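Local coordinates for putative dehydrogenase (Amycolatopsis orientalis, PDB 5A9T), which catalyses the NADPH-dependent reduction of imines to amines, as an imine reductase related to the 3-hydroxyisobutyrate dehydrogenases, at residues 61-66 and 88-93; 115-120 and 135-140. All coordinates share one frame; numbering follows the deposited sequence.

Interaction 1: residues 61-66 and 88-93; sequences ASRLLV and GRVVVN
R63 O, L65 N and L65 O make three backbone hydrogen bonds with V90 N, V90 O and V92 N, setting strand 64-66 parallel to strand 90-93, with N-to-C directions that differ by 23°. V90 N donates to R63 O, L65 N to V90 O at 2.9 Å, and V92 N to L65 O in the straightest of the three (N-H...O 170°). The ladder thus runs L64 with V90, L65 with V91 and V66 with V92.

Two arginines close the start of the ladder, one from each segment. R89 reaches back so that its NH1 lies 2.9 Å from S62 O; the carbonyl is near the guanidinium plane, yet NH1 sits above the carbonyl plane rather than on a lone pair, while NE is held by A85 O. R63 extends the other way, its CG anti to the backbone N (chi1 169°) and the chain straight as far as NE. Its NH1 makes a weak, bent bond to G88 O at 2.8 Å, and a water bridges the same NH1 to R89 O. NE forms a salt bridge with E146 OE2, so the guanidinium is held there and more weakly at NH1; V90 CG2 lies over the centre of one face, 3.4 Å above the plane.

Apolar packing continues on both faces. Beside V90, L64 CD1 meets V92 CG2 at 3.7 Å, and helix 141-152 covers L64 and V90 through Y147, T150 and V143. On the other face L65 CD1 touches V91 CG2 at 4.1 Å, with V59 of helix 55-60 against L65 and R89.

Adjacent parallel strands linked through helix 75-78 form a beta-alpha-beta unit of the NADP-binding Rossmann-type domain.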
loop_
_atom_site.group_PDB
_atom_site.type_symbol
_atom_site.label_atom_id
_atom_site.label_comp_id
_atom_site.label_asym_id
_atom_site.label_seq_id
_atom_site.Cartn_x
_atom_site.Cartn_y
_atom_site.Cartn_z
ATOM N N ALA A 61 -35.168 -5.553 26.517
ATOM C CA ALA A 61 -35.965 -4.943 25.462
ATOM C C ALA A 61 -35.865 -5.689 24.135
ATOM O O ALA A 61 -36.723 -5.551 23.258
ATOM C CB ALA A 61 -35.588 -3.485 25.226
ATOM N N SER A 62 -34.729 -6.370 23.934
ATOM C CA SER A 62 -34.359 -6.879 22.631
ATOM C C SER A 62 -33.633 -8.191 22.765
ATOM O O SER A 62 -32.951 -8.392 23.708
ATOM C CB SER A 62 -33.437 -5.895 21.832
ATOM O OG SER A 62 -33.905 -4.544 21.958
ATOM N N ARG A 63 -33.752 -9.053 21.731
ATOM C CA ARG A 63 -32.908 -10.226 21.682
ATOM C C ARG A 63 -31.477 -9.820 21.206
ATOM O O ARG A 63 -30.480 -10.315 21.746
ATOM C CB ARG A 63 -33.469 -11.294 20.785
ATOM C CG ARG A 63 -32.529 -12.460 20.476
ATOM C CD ARG A 63 -33.256 -13.598 19.743
ATOM N NE ARG A 63 -32.324 -14.558 19.074
ATOM C CZ ARG A 63 -31.634 -15.479 19.674
ATOM N NH1 ARG A 63 -31.627 -15.658 20.991
ATOM N NH2 ARG A 63 -30.861 -16.337 19.025
ATOM N N LEU A 64 -31.427 -8.925 20.215
ATOM C CA LEU A 64 -30.147 -8.473 19.632
ATOM C C LEU A 64 -29.617 -7.292 20.402
ATOM O O LEU A 64 -30.252 -6.238 20.483
ATOM C CB LEU A 64 -30.364 -8.097 18.150
ATOM C CG LEU A 64 -29.051 -7.573 17.489
ATOM C CD1 LEU A 64 -28.003 -8.607 17.468
ATOM C CD2 LEU A 64 -29.414 -7.075 16.117
ATOM N N LEU A 65 -28.470 -7.512 21.041
ATOM C CA LEU A 65 -27.790 -6.517 21.894
ATOM C C LEU A 65 -26.489 -6.159 21.179
ATOM O O LEU A 65 -25.577 -6.972 21.114
ATOM C CB LEU A 65 -27.485 -7.043 23.257
ATOM C CG LEU A 65 -28.676 -7.747 23.924
ATOM C CD1 LEU A 65 -28.239 -8.506 25.203
ATOM C CD2 LEU A 65 -29.892 -6.840 24.210
ATOM N N VAL A 66 -26.405 -4.946 20.658
ATOM C CA VAL A 66 -25.205 -4.398 20.007
ATOM C C VAL A 66 -24.387 -3.622 20.974
ATOM O O VAL A 66 -24.958 -2.652 21.593
ATOM C CB VAL A 66 -25.625 -3.532 18.827
ATOM C CG1 VAL A 66 -24.411 -2.901 18.161
ATOM C CG2 VAL A 66 -26.313 -4.358 17.751
ATOM N N GLY A 88 -30.748 -16.469 26.532
ATOM C CA GLY A 88 -31.558 -16.433 25.409
ATOM C C GLY A 88 -31.544 -15.249 24.518
ATOM O O GLY A 88 -32.379 -15.079 23.641
ATOM N N ARG A 89 -30.571 -14.391 24.784
ATOM C CA ARG A 89 -30.303 -13.179 23.946
ATOM C C ARG A 89 -28.993 -13.343 23.302
ATOM O O ARG A 89 -28.355 -14.408 23.338
ATOM C CB ARG A 89 -30.411 -11.925 24.821
ATOM C CG ARG A 89 -31.751 -11.849 25.584
ATOM C CD ARG A 89 -31.940 -10.571 26.370
ATOM N NE ARG A 89 -33.175 -10.681 27.177
ATOM C CZ ARG A 89 -34.362 -10.419 26.668
ATOM N NH1 ARG A 89 -34.585 -9.885 25.515
ATOM N NH2 ARG A 89 -35.457 -10.745 27.387
ATOM N N VAL A 90 -28.638 -12.352 22.452
ATOM C CA VAL A 90 -27.413 -12.369 21.589
ATOM C C VAL A 90 -26.664 -11.093 21.801
ATOM O O VAL A 90 -27.256 -10.004 21.732
ATOM C CB VAL A 90 -27.842 -12.546 20.133
ATOM C CG1 VAL A 90 -26.700 -12.280 19.184
ATOM C CG2 VAL A 90 -28.480 -13.923 19.948
ATOM N N VAL A 91 -25.350 -11.196 21.977
ATOM C CA VAL A 91 -24.428 -10.034 22.061
ATOM C C VAL A 91 -23.624 -10.000 20.786
ATOM O O VAL A 91 -22.940 -10.973 20.444
ATOM C CB VAL A 91 -23.572 -10.150 23.284
ATOM C CG1 VAL A 91 -22.388 -9.165 23.156
ATOM C CG2 VAL A 91 -24.388 -9.895 24.591
ATOM N N VAL A 92 -23.655 -8.853 20.105
ATOM C CA VAL A 92 -22.742 -8.488 19.039
ATOM C C VAL A 92 -21.846 -7.427 19.608
ATOM O O VAL A 92 -22.278 -6.279 19.834
ATOM C CB VAL A 92 -23.468 -8.052 17.808
ATOM C CG1 VAL A 92 -22.490 -7.647 16.693
ATOM C CG2 VAL A 92 -24.368 -9.117 17.258
ATOM N N ASN A 93 -20.585 -7.803 19.905
ATOM C CA ASN A 93 -19.634 -6.940 20.516
ATOM C C ASN A 93 -18.747 -6.287 19.484
ATOM O O ASN A 93 -17.953 -6.990 18.878
ATOM C CB ASN A 93 -18.778 -7.752 21.463
ATOM C CG ASN A 93 -17.873 -6.867 22.331
ATOM O OD1 ASN A 93 -17.806 -5.654 22.188
ATOM N ND2 ASN A 93 -17.117 -7.533 23.291
HETATM O O HOH W 1 -29.424 -17.202 22.703
#

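Interaction 2: residues 115-120 and 135-140; sequences GYLDGA and FLYSGS
F135 lies one residue beyond the A120-L136 pair of two antiparallel strands, its CA 3.4 Å from A120 O in a CA-H...O contact. L136 follows in a hydrogen-bonded pair with A120: A120 N reaches L136 O at 2.7 Å, in the carbonyl plane, and L136 N returns a bond to A120 O. The same L136 O receives a CA-H contact from G119.

Y137 pairs with G119, where the CA atoms approach to 4.2 Å. With CG anti to its own carbonyl carbon (chi1 -63°), the Y137 ring passes close to G119, its CD1 3.9 Å from G119 CA; a CB on that glycine would strike Y137 CE1. The ring also meets L117, the two side chains crossing at about a right angle, with L117 CD2 3.6 Å from Y137 CD1. L117 packs as well on V143, F144 and L151 of helix 141-152. A serine in place of L117 would probably leave this part of the Y137 ring without its apolar neighbour and open a gap against that helix. The strands' N-to-C directions differ by 154°, and this antiparallel pairing follows the parallel strands of the Rossmann-type sheet: 115-121 is parallel to 90-93, whereas 134-139 runs against it.

S138 and D118 form the second hydrogen-bonded pair, D118 N to S138 O being nearly linear (170°) and S138 N to D118 O matching it at 2.8 Å. Beyond the pair, S138 OG is bonded to A164 O and A167 N, while D118 OD1 uses its anti lone pair to accept from Y116 OH at 2.6 Å. G139 lies opposite L117 in a non-hydrogen-bonded pair; a side chain there would run into Y116 O. S140 N makes a weak bond to Y116 O, and S140 OG caps helix 141-152 at V143 N.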
loop_
_atom_site.group_PDB
_atom_site.type_symbol
_atom_site.label_atom_id
_atom_site.label_comp_id
_atom_site.label_asym_id
_atom_site.label_seq_id
_atom_site.Cartn_x
_atom_site.Cartn_y
_atom_site.Cartn_z
ATOM N N GLY A 115 -25.838 -15.916 22.952
ATOM C CA GLY A 115 -25.090 -16.061 21.673
ATOM C C GLY A 115 -24.119 -14.914 21.555
ATOM O O GLY A 115 -24.324 -13.841 22.164
ATOM N N TYR A 116 -23.073 -15.147 20.774
ATOM C CA TYR A 116 -22.026 -14.162 20.739
ATOM C C TYR A 116 -21.408 -14.020 19.372
ATOM O O TYR A 116 -21.046 -15.041 18.782
ATOM C CB TYR A 116 -20.918 -14.501 21.768
ATOM C CG TYR A 116 -19.907 -13.446 21.905
ATOM C CD1 TYR A 116 -20.056 -12.305 22.747
ATOM C CD2 TYR A 116 -18.709 -13.507 21.129
ATOM C CE1 TYR A 116 -19.095 -11.273 22.800
ATOM C CE2 TYR A 116 -17.769 -12.479 21.259
ATOM C CZ TYR A 116 -17.900 -11.450 22.002
ATOM O OH TYR A 116 -17.038 -10.360 22.195
ATOM N N LEU A 117 -21.270 -12.805 18.891
ATOM C CA LEU A 117 -20.498 -12.503 17.666
ATOM C C LEU A 117 -19.631 -11.301 18.010
ATOM O O LEU A 117 -20.057 -10.336 18.637
ATOM C CB LEU A 117 -21.538 -12.308 16.492
ATOM C CG LEU A 117 -21.023 -12.214 15.127
ATOM C CD1 LEU A 117 -20.417 -13.559 14.713
ATOM C CD2 LEU A 117 -22.125 -11.702 14.225
ATOM N N ASP A 118 -18.356 -11.330 17.554
ATOM C CA ASP A 118 -17.444 -10.222 17.762
ATOM C C ASP A 118 -17.306 -9.510 16.380
ATOM O O ASP A 118 -17.300 -10.181 15.326
ATOM C CB ASP A 118 -16.076 -10.760 18.222
ATOM C CG ASP A 118 -15.341 -9.722 19.020
ATOM O OD1 ASP A 118 -15.640 -9.352 20.231
ATOM O OD2 ASP A 118 -14.440 -9.020 18.407
ATOM N N GLY A 119 -17.245 -8.189 16.427
ATOM C CA GLY A 119 -17.085 -7.514 15.164
ATOM C C GLY A 119 -16.123 -6.363 15.251
ATOM O O GLY A 119 -15.982 -5.707 16.297
ATOM N N ALA A 120 -15.533 -6.072 14.101
ATOM C CA ALA A 120 -14.597 -4.969 13.969
ATOM C C ALA A 120 -15.110 -3.998 12.910
ATOM O O ALA A 120 -15.365 -4.380 11.746
ATOM C CB ALA A 120 -13.201 -5.497 13.571
ATOM N N PHE A 135 -18.010 -4.177 7.989
ATOM C CA PHE A 135 -17.808 -4.687 9.356
ATOM C C PHE A 135 -17.392 -6.132 9.252
ATOM O O PHE A 135 -18.001 -6.909 8.484
ATOM C CB PHE A 135 -19.126 -4.659 10.153
ATOM C CG PHE A 135 -19.616 -3.326 10.681
ATOM C CD1 PHE A 135 -19.533 -2.148 9.958
ATOM C CD2 PHE A 135 -20.246 -3.273 11.870
ATOM C CE1 PHE A 135 -19.978 -0.931 10.440
ATOM C CE2 PHE A 135 -20.649 -2.041 12.331
ATOM C CZ PHE A 135 -20.562 -0.890 11.625
ATOM N N LEU A 136 -16.282 -6.491 9.908
ATOM C CA LEU A 136 -15.775 -7.856 9.925
ATOM C C LEU A 136 -16.264 -8.574 11.200
ATOM O O LEU A 136 -16.219 -7.965 12.271
ATOM C CB LEU A 136 -14.269 -7.916 9.889
ATOM C CG LEU A 136 -13.632 -7.115 8.728
ATOM C CD1 LEU A 136 -12.116 -7.250 8.833
ATOM C CD2 LEU A 136 -14.089 -7.574 7.371
ATOM N N TYR A 137 -16.784 -9.763 11.066
ATOM C CA TYR A 137 -17.307 -10.517 12.169
ATOM C C TYR A 137 -16.647 -11.895 12.345
ATOM O O TYR A 137 -16.242 -12.539 11.398
ATOM C CB TYR A 137 -18.822 -10.735 12.020
ATOM C CG TYR A 137 -19.648 -9.498 12.021
ATOM C CD1 TYR A 137 -20.103 -8.918 13.164
ATOM C CD2 TYR A 137 -19.999 -8.830 10.811
ATOM C CE1 TYR A 137 -20.820 -7.743 13.161
ATOM C CE2 TYR A 137 -20.736 -7.709 10.792
ATOM C CZ TYR A 137 -21.163 -7.143 11.959
ATOM O OH TYR A 137 -21.913 -6.012 12.001
ATOM N N SER A 138 -16.649 -12.335 13.578
ATOM C CA SER A 138 -16.161 -13.649 13.937
ATOM C C SER A 138 -16.908 -14.174 15.167
ATOM O O SER A 138 -17.202 -13.444 16.098
ATOM C CB SER A 138 -14.571 -13.626 14.065
ATOM O OG SER A 138 -14.168 -12.800 15.043
ATOM N N GLY A 139 -17.116 -15.486 15.141
ATOM C CA GLY A 139 -17.904 -16.146 16.226
ATOM C C GLY A 139 -18.955 -16.967 15.576
ATOM O O GLY A 139 -18.908 -17.395 14.472
ATOM N N SER A 140 -20.056 -17.069 16.330
ATOM C CA SER A 140 -21.120 -17.956 15.853
ATOM C C SER A 140 -21.669 -17.742 14.433
ATOM O O SER A 140 -22.154 -16.694 14.115
ATOM C CB SER A 140 -22.235 -17.842 16.856
ATOM O OG SER A 140 -23.400 -18.523 16.375
#

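In the fold
Interactions 1 and 2 are consecutive along the chain and belong to one sheet, their centres 12 Å apart. Strands 90-93 and 115-121 are neighbours, joined by probable hydrogen bonds from V91 N to G115 O and from G119 N to N93 O, each 2.8 Å. V92 CG1 also packs on Y137 CE1 at 3.9 Å, so strand 134-139 reaches past 115-121 to interaction 1. The cofactor itself is absent from this chain, but known NADP(+)-binding residues lie close to both: the side chain of V66 is about 7 Å from G17, and that of F135 about 6 Å from the M16 side chain. A bound (1R)-1-methyl-1,2,3,4-tetrahydroisoquinoline lies farther off, about 12 Å from the A120 side chain.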